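Local structure of arginyl-trna synthetase (Thermus thermophilus, 1IQ0) at residues 443-448 with 455-460; 413-418 with 461-466; 435-440 with 472-477; 123-128 with 350-355. The protein probably catalyses the ATP-dependent attachment of L-arginine to tRNA(Arg), yielding L-arginyl-tRNA(Arg), AMP and diphosphate. All blocks are in the same frame, centred on the assembly; numbering follows the deposited sequence.

In the fold
Contacts 1, 2 and 3 form one compact group, with centres 9 to 13 Å apart; contact 4 has its centre about 14 Å from that of contact 1 and over 20 Å from the other two. Helix 430-448 serves contacts 1 and 3, helix 459-463 serves contacts 1 and 2, and the mixed sheet of the class I catalytic domain joins contacts 1 and 4. Along the chain contact 4 closes first. Contact 1 is then nested within both contacts 2 and 3, whose segments alternate. The series thus leads from the helix that begins within the 'HIGH' region, across the sheet's last strand, to the first helix of the DALR anticodon-binding domain.

Contact 1: 443-448 with 455-460; sequences RFSMVK and IDFRYQ
Ser445 and Phe457 have their CA atoms 7.2 Å apart where helix 443-448 passes strand 455-457 almost antiparallel, at 164°, with a closest axis approach of 9.1 Å. Two side chains of the helix meet two of the strand. Ser445 comes to the rim of the Phe457 ring: OG lies near the ring plane, 3.3 Å from CD1 of Phe457, and CB of Ser445 is also in plane at that edge. Met446 is bent at chi2 and chi3 (-57° and 98°), which folds its methyl CE back to 4.0 Å from Ile455 CG2. The same CE is 4.2 Å from CD1 of Phe457, so one methyl touches both strand residues. The other branch of Ile455 runs to the helix backbone, where CD1 packs 3.7 Å from Ser445 O and 3.8 Å from Met446 O. Replacing Ile455 by alanine removes CG1, CG2 and CD1, and would probably leave a gap beside Ser445 O and Met446 O and the Met446 methyl less confined. Helix 120-138 closes the layer further, Arg124 touching both Met446 and Ile455, while Val408 packs on Phe457. Strand 455-457 pairs in parallel with strand 380-390 at the sheet edge, and the intervening helices 405-423 and 430-448 make this a beta-alpha-beta crossover of the Rossmann-like class I synthetase core.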
# COMPACT_ATOMS: atom_id res chain seq x y z
N ARG A 443 -7.77 -5.69 -6.97
CA ARG A 443 -7.13 -4.94 -5.89
C ARG A 443 -6.92 -5.77 -4.63
O ARG A 443 -5.89 -5.64 -3.96
CB ARG A 443 -7.93 -3.68 -5.54
CG ARG A 443 -7.89 -2.61 -6.61
CD ARG A 443 -6.47 -2.17 -6.93
NE ARG A 443 -6.03 -0.98 -6.19
CZ ARG A 443 -5.62 -0.98 -4.93
NH1 ARG A 443 -5.58 -2.11 -4.22
NH2 ARG A 443 -5.24 0.16 -4.38
N PHE A 444 -7.89 -6.63 -4.30
CA PHE A 444 -7.75 -7.45 -3.10
C PHE A 444 -6.70 -8.54 -3.28
O PHE A 444 -5.90 -8.80 -2.38
CB PHE A 444 -9.08 -8.10 -2.70
CG PHE A 444 -9.08 -8.64 -1.30
CD1 PHE A 444 -9.32 -7.80 -0.22
CD2 PHE A 444 -8.76 -9.98 -1.05
CE1 PHE A 444 -9.24 -8.28 1.09
CE2 PHE A 444 -8.68 -10.46 0.25
CZ PHE A 444 -8.92 -9.61 1.33
N SER A 445 -6.71 -9.18 -4.44
CA SER A 445 -5.73 -10.23 -4.72
C SER A 445 -4.29 -9.69 -4.64
O SER A 445 -3.41 -10.30 -4.05
CB SER A 445 -5.97 -10.81 -6.12
OG SER A 445 -4.92 -11.68 -6.50
N MET A 446 -4.06 -8.53 -5.26
CA MET A 446 -2.73 -7.92 -5.27
C MET A 446 -2.19 -7.52 -3.91
O MET A 446 -0.98 -7.35 -3.74
CB MET A 446 -2.75 -6.70 -6.19
CG MET A 446 -2.88 -7.03 -7.67
SD MET A 446 -1.53 -8.13 -8.18
CE MET A 446 -2.37 -9.74 -8.10
N VAL A 447 -3.06 -7.40 -2.91
CA VAL A 447 -2.58 -6.96 -1.61
C VAL A 447 -2.81 -7.89 -0.40
O VAL A 447 -2.28 -7.65 0.68
CB VAL A 447 -3.15 -5.54 -1.31
CG1 VAL A 447 -4.59 -5.63 -0.80
CG2 VAL A 447 -2.26 -4.84 -0.33
N LYS A 448 -3.58 -8.96 -0.56
CA LYS A 448 -3.82 -9.86 0.57
C LYS A 448 -2.61 -10.72 0.95
O LYS A 448 -2.48 -11.17 2.09
CB LYS A 448 -5.01 -10.77 0.29
CG LYS A 448 -4.69 -11.94 -0.61
CD LYS A 448 -5.84 -12.95 -0.61
CE LYS A 448 -5.52 -14.14 -1.50
NZ LYS A 448 -6.65 -15.11 -1.59
N ILE A 455 2.62 -14.25 -6.01
CA ILE A 455 1.17 -14.37 -6.20
C ILE A 455 0.84 -15.02 -7.54
O ILE A 455 1.51 -14.78 -8.54
CB ILE A 455 0.47 -12.98 -6.20
CG1 ILE A 455 0.64 -12.29 -4.85
CG2 ILE A 455 -1.00 -13.14 -6.51
CD1 ILE A 455 0.11 -10.87 -4.85
N ASP A 456 -0.20 -15.85 -7.56
CA ASP A 456 -0.65 -16.47 -8.81
C ASP A 456 -2.10 -16.02 -8.98
O ASP A 456 -2.99 -16.53 -8.31
CB ASP A 456 -0.61 -18.01 -8.71
CG ASP A 456 -0.93 -18.69 -10.04
OD1 ASP A 456 -1.46 -18.01 -10.95
OD2 ASP A 456 -0.66 -19.90 -10.18
N PHE A 457 -2.32 -15.05 -9.86
CA PHE A 457 -3.67 -14.54 -10.09
C PHE A 457 -4.47 -15.41 -11.05
O PHE A 457 -4.16 -15.49 -12.24
CB PHE A 457 -3.62 -13.11 -10.64
CG PHE A 457 -4.99 -12.49 -10.79
CD1 PHE A 457 -5.62 -11.90 -9.69
CD2 PHE A 457 -5.66 -12.52 -12.01
CE1 PHE A 457 -6.91 -11.37 -9.81
CE2 PHE A 457 -6.94 -11.99 -12.13
CZ PHE A 457 -7.58 -11.41 -11.02
N ARG A 458 -5.51 -16.07 -10.53
CA ARG A 458 -6.37 -16.91 -11.36
C ARG A 458 -7.77 -16.31 -11.31
O ARG A 458 -8.34 -16.16 -10.23
CB ARG A 458 -6.36 -18.35 -10.83
CG ARG A 458 -4.95 -18.87 -10.55
CD ARG A 458 -4.95 -20.29 -10.00
NE ARG A 458 -4.99 -21.29 -11.05
CZ ARG A 458 -3.93 -21.67 -11.77
NH1 ARG A 458 -2.74 -21.12 -11.53
NH2 ARG A 458 -4.06 -22.58 -12.72
N TYR A 459 -8.30 -15.95 -12.47
CA TYR A 459 -9.61 -15.32 -12.55
C TYR A 459 -10.73 -15.88 -11.69
O TYR A 459 -11.24 -15.19 -10.80
CB TYR A 459 -10.09 -15.28 -14.01
CG TYR A 459 -9.24 -14.41 -14.92
CD1 TYR A 459 -8.27 -14.97 -15.74
CD2 TYR A 459 -9.42 -13.03 -14.95
CE1 TYR A 459 -7.49 -14.17 -16.58
CE2 TYR A 459 -8.66 -12.22 -15.78
CZ TYR A 459 -7.70 -12.80 -16.60
OH TYR A 459 -6.96 -12.00 -17.44
N GLN A 460 -11.14 -17.12 -11.95
CA GLN A 460 -12.24 -17.73 -11.20
C GLN A 460 -12.03 -17.71 -9.69
O GLN A 460 -12.91 -17.34 -8.93
CB GLN A 460 -12.47 -19.17 -11.68
CG GLN A 460 -13.71 -19.82 -11.07
CD GLN A 460 -14.10 -21.12 -11.76
OE1 GLN A 460 -14.39 -21.14 -12.95
NE2 GLN A 460 -14.10 -22.22 -11.00

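Contact 2: 413-418 with 461-466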
# COMPACT_ATOMS: atom_id res chain seq x y z
N THR A 413 -13.60 -8.30 -15.88
CA THR A 413 -14.86 -7.58 -15.94
C THR A 413 -15.88 -8.42 -16.71
O THR A 413 -17.08 -8.37 -16.44
CB THR A 413 -14.70 -6.22 -16.65
OG1 THR A 413 -13.78 -5.41 -15.90
CG2 THR A 413 -16.04 -5.50 -16.77
N ARG A 414 -15.38 -9.19 -17.67
CA ARG A 414 -16.21 -10.06 -18.49
C ARG A 414 -16.85 -11.11 -17.60
O ARG A 414 -18.07 -11.28 -17.59
CB ARG A 414 -15.33 -10.77 -19.53
CG ARG A 414 -16.08 -11.60 -20.56
CD ARG A 414 -16.44 -10.74 -21.76
NE ARG A 414 -15.29 -9.96 -22.22
CZ ARG A 414 -14.09 -10.47 -22.51
NH1 ARG A 414 -13.87 -11.77 -22.39
NH2 ARG A 414 -13.11 -9.68 -22.91
N ARG A 415 -16.01 -11.81 -16.84
CA ARG A 415 -16.48 -12.85 -15.94
C ARG A 415 -17.36 -12.31 -14.83
O ARG A 415 -18.35 -12.95 -14.45
CB ARG A 415 -15.29 -13.61 -15.36
CG ARG A 415 -14.34 -14.15 -16.41
CD ARG A 415 -13.45 -15.24 -15.84
NE ARG A 415 -12.46 -15.71 -16.80
CZ ARG A 415 -11.89 -16.91 -16.75
NH1 ARG A 415 -12.22 -17.76 -15.79
NH2 ARG A 415 -10.99 -17.26 -17.66
N ALA A 416 -17.03 -11.13 -14.31
CA ALA A 416 -17.82 -10.52 -13.25
C ALA A 416 -19.22 -10.23 -13.77
O ALA A 416 -20.21 -10.42 -13.06
CB ALA A 416 -17.18 -9.23 -12.78
N ARG A 417 -19.28 -9.77 -15.02
CA ARG A 417 -20.55 -9.43 -15.67
C ARG A 417 -21.48 -10.65 -15.68
O ARG A 417 -22.66 -10.54 -15.37
CB ARG A 417 -20.28 -8.97 -17.11
CG ARG A 417 -21.40 -8.18 -17.76
CD ARG A 417 -21.65 -6.88 -17.01
NE ARG A 417 -22.39 -5.89 -17.80
CZ ARG A 417 -23.63 -6.05 -18.25
NH1 ARG A 417 -24.30 -7.17 -17.99
NH2 ARG A 417 -24.21 -5.09 -18.95
N ALA A 418 -20.93 -11.81 -16.02
CA ALA A 418 -21.72 -13.03 -16.07
C ALA A 418 -22.22 -13.40 -14.68
O ALA A 418 -23.34 -13.89 -14.52
CB ALA A 418 -20.89 -14.17 -16.65
N GLU A 461 -10.84 -18.12 -9.27
CA GLU A 461 -10.48 -18.15 -7.87
C GLU A 461 -10.58 -16.75 -7.22
O GLU A 461 -11.15 -16.60 -6.15
CB GLU A 461 -9.06 -18.70 -7.74
CG GLU A 461 -8.50 -18.77 -6.34
CD GLU A 461 -7.07 -19.30 -6.34
OE1 GLU A 461 -6.21 -18.67 -6.99
OE2 GLU A 461 -6.82 -20.33 -5.70
N ALA A 462 -10.03 -15.75 -7.90
CA ALA A 462 -10.03 -14.37 -7.39
C ALA A 462 -11.41 -13.72 -7.40
O ALA A 462 -11.71 -12.88 -6.56
CB ALA A 462 -9.06 -13.51 -8.21
N LEU A 463 -12.24 -14.12 -8.36
CA LEU A 463 -13.58 -13.57 -8.49
C LEU A 463 -14.64 -14.20 -7.59
O LEU A 463 -15.66 -13.57 -7.31
CB LEU A 463 -14.05 -13.70 -9.94
CG LEU A 463 -13.49 -12.72 -10.96
CD1 LEU A 463 -13.81 -13.24 -12.35
CD2 LEU A 463 -14.10 -11.34 -10.74
N SER A 464 -14.39 -15.42 -7.12
CA SER A 464 -15.35 -16.15 -6.29
C SER A 464 -15.90 -15.46 -5.05
O SER A 464 -15.14 -15.00 -4.19
CB SER A 464 -14.77 -17.50 -5.87
OG SER A 464 -15.69 -18.21 -5.06
N PHE A 465 -17.23 -15.41 -4.94
CA PHE A 465 -17.89 -14.80 -3.80
C PHE A 465 -17.77 -15.68 -2.56
O PHE A 465 -18.14 -15.27 -1.46
CB PHE A 465 -19.37 -14.55 -4.10
CG PHE A 465 -19.61 -13.40 -5.03
CD1 PHE A 465 -19.05 -13.38 -6.30
CD2 PHE A 465 -20.40 -12.33 -4.63
CE1 PHE A 465 -19.28 -12.31 -7.16
CE2 PHE A 465 -20.63 -11.26 -5.49
CZ PHE A 465 -20.07 -11.24 -6.75
N GLU A 466 -17.23 -16.88 -2.73
CA GLU A 466 -17.08 -17.81 -1.62
C GLU A 466 -15.68 -17.96 -1.03
O GLU A 466 -15.54 -18.43 0.10
CB GLU A 466 -17.60 -19.20 -2.03
CG GLU A 466 -19.12 -19.31 -2.10
CD GLU A 466 -19.73 -18.52 -3.25
OE1 GLU A 466 -19.36 -18.78 -4.42
OE2 GLU A 466 -20.59 -17.65 -3.00
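Leu463 meets Arg415 and Ala416 where the last turn of helix 459-463 faces helix 405-423. The closest pair of CA atoms, those of Ala416 and Leu463, is 7.1 Å apart. The contact is small, 114 Å² in all, and across the segments it is apolar. The two methyls of Leu463 are divided between neighbouring residues. CD1 presses on the aliphatic part of Arg415, tightly at CB, 3.4 Å away, and more loosely at CD, 4.0 Å from the same methyl. The two side chains cross at about a right angle, and CD1 touches the arginine's aliphatic part from CB to CD. CD2 of Leu463 reaches Ala416 CB at 4.3 Å. With CG placed anti to the carbonyl carbon (chi1 -77°), the leucine fork is directed at the helix.

The ionic part lies beyond the leucine. The chain of Arg415 is extended from CG to NE, carrying the guanidinium past Leu463 to a salt bridge between Arg415 NE and Glu411 OE2, one turn earlier in its own helix; the guanidinium also packs on Tyr459.

Hydrogen bonding shapes the chain after Leu463. Ser464 OG accepts from Glu466 N at 3.1 Å and 155°, an ST turn as the helix ends, and Ser464 O is bonded by Thr469 OG1.

Among its neighbours, helix 405-423 is clasped from several directions: Phe465 packs on Ile419 and Lys423 farther along it, while helix 430-448 brings Val437 against Ala416 and Ala438 against Thr413. Helix 459-463 follows directly on edge strand 455-457, whose Phe457 packs on Ala462.

Contact 3: 435-440 with 472-477; sequences RMVALG and YVQYAH
Gln474 brings the OE1/NE2 end of its amide, edge first, against the backbone of Met436 and Val437, and every close pair across the two segments involves this residue. NE2 of Gln474 donates to Met436 O at 3.2 Å, with a fairly straight N-H...O angle of 166°. The acceptor lies close to the plane of the glutamine amide, yet the donor stands well above the carbonyl plane, 66° out of it, away from the usual lone-pair directions. Gly440 N, the regular helical donor, bonds Met436 O at 2.9 Å from the opposite face, so two donors grip the carbonyl.

OE1 of Gln474 rests 3.6 Å from Val437 CA, and this buried oxygen has no hydrogen-bonding partner in the model. Beside it, Gly440 CA comes to 4.0 Å from Gln474 NE2; a CB added to that glycine would collide with the nitrogen, so the bare backbone makes room for the amide. Beyond CG the glutamine is fully extended, which lets it span the gap where the axes of segments 435-440 and 472-477 come to 10.4 Å.

NE2 has a second acceptor in Pro587 O, from the C-terminal tail that also packs on Met436 and Leu439. A leucine in place of Gln474 would lack the amide, and would probably leave Pro587 O without this donor and Met436 O with its helical bond alone.

The N-to-C directions of the two segments differ by 133°. One belongs to the class I catalytic domain and the other to the start of the helical DALR domain, consistent with a place at the seam between the synthetase core and its anticodon-binding domain.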
# COMPACT_ATOMS: atom_id res chain seq x y z
N ARG A 435 -17.97 -3.87 -12.90
CA ARG A 435 -16.71 -3.14 -12.77
C ARG A 435 -16.20 -3.18 -11.33
O ARG A 435 -15.01 -3.43 -11.09
CB ARG A 435 -16.89 -1.68 -13.19
CG ARG A 435 -15.59 -0.87 -13.20
CD ARG A 435 -15.85 0.62 -13.39
NE ARG A 435 -16.46 1.23 -12.21
CZ ARG A 435 -15.82 1.44 -11.06
NH1 ARG A 435 -14.54 1.09 -10.94
NH2 ARG A 435 -16.45 1.98 -10.03
N MET A 436 -17.10 -2.95 -10.39
CA MET A 436 -16.74 -2.94 -8.98
C MET A 436 -16.23 -4.30 -8.51
O MET A 436 -15.25 -4.38 -7.77
CB MET A 436 -17.93 -2.52 -8.12
CG MET A 436 -18.32 -1.08 -8.31
SD MET A 436 -19.48 -0.49 -7.06
CE MET A 436 -19.74 1.20 -7.63
N VAL A 437 -16.91 -5.36 -8.95
CA VAL A 437 -16.51 -6.71 -8.57
C VAL A 437 -15.15 -7.09 -9.16
O VAL A 437 -14.31 -7.67 -8.47
CB VAL A 437 -17.58 -7.73 -9.00
CG1 VAL A 437 -17.13 -9.14 -8.67
CG2 VAL A 437 -18.90 -7.42 -8.30
N ALA A 438 -14.94 -6.77 -10.43
CA ALA A 438 -13.67 -7.08 -11.09
C ALA A 438 -12.53 -6.30 -10.42
O ALA A 438 -11.47 -6.85 -10.16
CB ALA A 438 -13.75 -6.73 -12.57
N LEU A 439 -12.78 -5.02 -10.15
CA LEU A 439 -11.79 -4.16 -9.50
C LEU A 439 -11.47 -4.67 -8.10
O LEU A 439 -10.31 -4.66 -7.67
CB LEU A 439 -12.31 -2.72 -9.41
CG LEU A 439 -11.38 -1.71 -8.72
CD1 LEU A 439 -10.07 -1.60 -9.49
CD2 LEU A 439 -12.07 -0.35 -8.65
N GLY A 440 -12.51 -5.10 -7.39
CA GLY A 440 -12.34 -5.61 -6.04
C GLY A 440 -11.55 -6.90 -6.02
O GLY A 440 -10.73 -7.14 -5.13
N TYR A 472 -15.79 -11.54 -1.91
CA TYR A 472 -16.29 -12.16 -0.67
C TYR A 472 -16.57 -11.06 0.35
O TYR A 472 -17.66 -10.99 0.91
CB TYR A 472 -15.25 -13.12 -0.09
CG TYR A 472 -15.61 -13.75 1.25
CD1 TYR A 472 -16.59 -14.75 1.34
CD2 TYR A 472 -14.97 -13.35 2.41
CE1 TYR A 472 -16.90 -15.33 2.56
CE2 TYR A 472 -15.26 -13.92 3.64
CZ TYR A 472 -16.23 -14.91 3.71
OH TYR A 472 -16.51 -15.49 4.94
N VAL A 473 -15.59 -10.19 0.57
CA VAL A 473 -15.75 -9.09 1.52
C VAL A 473 -16.82 -8.12 1.03
O VAL A 473 -17.63 -7.61 1.82
CB VAL A 473 -14.43 -8.33 1.74
CG1 VAL A 473 -14.62 -7.24 2.80
CG2 VAL A 473 -13.32 -9.30 2.16
N GLN A 474 -16.85 -7.86 -0.28
CA GLN A 474 -17.84 -6.95 -0.83
C GLN A 474 -19.25 -7.50 -0.59
O GLN A 474 -20.17 -6.75 -0.23
CB GLN A 474 -17.62 -6.74 -2.33
CG GLN A 474 -16.36 -5.96 -2.71
CD GLN A 474 -16.22 -5.80 -4.22
OE1 GLN A 474 -16.29 -6.78 -4.96
NE2 GLN A 474 -16.01 -4.57 -4.68
N TYR A 475 -19.42 -8.81 -0.76
CA TYR A 475 -20.72 -9.44 -0.57
C TYR A 475 -21.20 -9.33 0.88
O TYR A 475 -22.38 -9.11 1.14
CB TYR A 475 -20.66 -10.91 -0.98
CG TYR A 475 -22.03 -11.56 -1.02
CD1 TYR A 475 -22.96 -11.21 -1.99
CD2 TYR A 475 -22.40 -12.50 -0.05
CE1 TYR A 475 -24.24 -11.77 -2.00
CE2 TYR A 475 -23.68 -13.06 -0.05
CZ TYR A 475 -24.59 -12.69 -1.03
OH TYR A 475 -25.85 -13.24 -1.03
N ALA A 476 -20.28 -9.48 1.82
CA ALA A 476 -20.62 -9.36 3.23
C ALA A 476 -21.11 -7.94 3.50
O ALA A 476 -22.04 -7.73 4.28
CB ALA A 476 -19.40 -9.68 4.10
N HIS A 477 -20.49 -6.96 2.84
CA HIS A 477 -20.90 -5.57 3.00
C HIS A 477 -22.29 -5.35 2.43
O HIS A 477 -23.13 -4.69 3.05
CB HIS A 477 -19.92 -4.61 2.31
CG HIS A 477 -20.41 -3.20 2.26
ND1 HIS A 477 -21.25 -2.74 1.27
CD2 HIS A 477 -20.24 -2.16 3.12
CE1 HIS A 477 -21.57 -1.48 1.52
NE2 HIS A 477 -20.97 -1.11 2.63

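Contact 4: 123-128 with 350-355; sequences LRNIAL and INVVDV
Leu128 N donates to Arg124 O at 2.8 Å, a regular helical bond that fixes the turn on which Asn125 and Leu128 face Val352. These two residues stand three apart on helix 120-138, and Val352 CG1 points between them. Val352 CG1 is 3.7 Å from the backbone oxygen Asn125 O and 4.4 Å from Leu128 CB. Its position follows from the valine's first torsion: CG1 is anti to the backbone N (chi1 -177°), with CG2 beside the backbone N, anti to the carbonyl carbon. The backbones come nearest at Asn125, where Asn125 CA lies 6.2 Å from Val352 CA. Asn125 CG is likewise anti to its backbone N (chi1 -178°), which brings Asn125 CG to 4.0 Å from Val352 CG1, its amide lying beside the strand. All three touching residues are buried.

Strand 348-354 lies between the parallel strands 104-108 and 380-390, and Val352 is backbone-bonded to Glu108. Leu128 extends the same layer by touching Leu383 on strand 380-390. Helix 120-138, whose first turn closes the 'HIGH' region, thus packs on this part of the sheet, while Leu123 and Ala127 pack on helix 430-448.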
# COMPACT_ATOMS: atom_id res chain seq x y z
N LEU A 123 0.88 -4.49 -11.82
CA LEU A 123 -0.36 -4.55 -11.06
C LEU A 123 -0.14 -4.48 -9.56
O LEU A 123 -0.72 -3.64 -8.88
CB LEU A 123 -1.12 -5.84 -11.37
CG LEU A 123 -2.48 -5.72 -12.05
CD1 LEU A 123 -3.06 -7.11 -12.19
CD2 LEU A 123 -3.40 -4.83 -11.24
N ARG A 124 0.68 -5.38 -9.04
CA ARG A 124 0.95 -5.42 -7.61
C ARG A 124 1.56 -4.10 -7.12
O ARG A 124 1.19 -3.61 -6.04
CB ARG A 124 1.89 -6.58 -7.26
CG ARG A 124 2.40 -6.49 -5.84
CD ARG A 124 2.05 -7.67 -4.97
NE ARG A 124 2.92 -8.82 -5.20
CZ ARG A 124 3.13 -9.80 -4.33
NH1 ARG A 124 2.54 -9.78 -3.14
NH2 ARG A 124 3.90 -10.82 -4.65
N ASN A 125 2.47 -3.54 -7.90
CA ASN A 125 3.14 -2.28 -7.55
C ASN A 125 2.09 -1.22 -7.26
O ASN A 125 2.08 -0.61 -6.20
CB ASN A 125 4.04 -1.82 -8.71
CG ASN A 125 4.81 -0.55 -8.39
OD1 ASN A 125 6.04 -0.51 -8.52
ND2 ASN A 125 4.10 0.50 -7.99
N ILE A 126 1.21 -1.01 -8.23
CA ILE A 126 0.15 -0.01 -8.12
C ILE A 126 -0.79 -0.30 -6.95
O ILE A 126 -1.09 0.59 -6.15
CB ILE A 126 -0.66 0.06 -9.44
CG1 ILE A 126 0.28 0.38 -10.60
CG2 ILE A 126 -1.76 1.11 -9.33
CD1 ILE A 126 -0.40 0.54 -11.94
N ALA A 127 -1.26 -1.54 -6.86
CA ALA A 127 -2.18 -1.94 -5.80
C ALA A 127 -1.58 -1.74 -4.41
O ALA A 127 -2.22 -1.17 -3.53
CB ALA A 127 -2.61 -3.40 -5.99
N LEU A 128 -0.35 -2.22 -4.22
CA LEU A 128 0.35 -2.11 -2.95
C LEU A 128 0.64 -0.66 -2.57
O LEU A 128 0.42 -0.25 -1.43
CB LEU A 128 1.69 -2.86 -3.03
CG LEU A 128 2.05 -3.89 -1.96
CD1 LEU A 128 3.48 -4.33 -2.20
CD2 LEU A 128 1.88 -3.32 -0.55
N ILE A 350 8.73 6.30 0.85
CA ILE A 350 8.46 4.90 0.64
C ILE A 350 8.49 4.61 -0.86
O ILE A 350 7.72 5.18 -1.63
CB ILE A 350 7.09 4.50 1.20
CG1 ILE A 350 7.07 4.69 2.73
CG2 ILE A 350 6.77 3.05 0.84
CD1 ILE A 350 5.69 4.51 3.36
N ASN A 351 9.41 3.75 -1.27
CA ASN A 351 9.52 3.39 -2.67
C ASN A 351 8.99 1.97 -2.84
O ASN A 351 9.51 1.03 -2.23
CB ASN A 351 10.98 3.44 -3.13
CG ASN A 351 11.51 4.86 -3.29
OD1 ASN A 351 12.69 5.07 -3.59
ND2 ASN A 351 10.63 5.84 -3.11
N VAL A 352 7.95 1.82 -3.65
CA VAL A 352 7.37 0.51 -3.91
C VAL A 352 8.15 -0.05 -5.10
O VAL A 352 8.07 0.48 -6.20
CB VAL A 352 5.87 0.61 -4.25
CG1 VAL A 352 5.28 -0.79 -4.43
CG2 VAL A 352 5.14 1.35 -3.13
N VAL A 353 8.89 -1.12 -4.87
CA VAL A 353 9.71 -1.68 -5.94
C VAL A 353 9.77 -3.19 -6.08
O VAL A 353 9.67 -3.93 -5.10
CB VAL A 353 11.17 -1.19 -5.81
CG1 VAL A 353 11.24 0.31 -6.02
CG2 VAL A 353 11.70 -1.55 -4.44
N ASP A 354 9.94 -3.62 -7.32
CA ASP A 354 10.08 -5.03 -7.67
C ASP A 354 11.33 -5.51 -6.93
O ASP A 354 12.35 -4.81 -6.94
CB ASP A 354 10.25 -5.15 -9.19
CG ASP A 354 10.67 -6.53 -9.63
OD1 ASP A 354 10.85 -6.72 -10.86
OD2 ASP A 354 10.83 -7.43 -8.78
N VAL A 355 11.26 -6.67 -6.30
CA VAL A 355 12.42 -7.20 -5.57
C VAL A 355 13.67 -7.34 -6.44
O VAL A 355 14.79 -7.14 -5.96
CB VAL A 355 12.11 -8.58 -4.93
CG1 VAL A 355 11.33 -8.39 -3.65
CG2 VAL A 355 11.32 -9.43 -5.91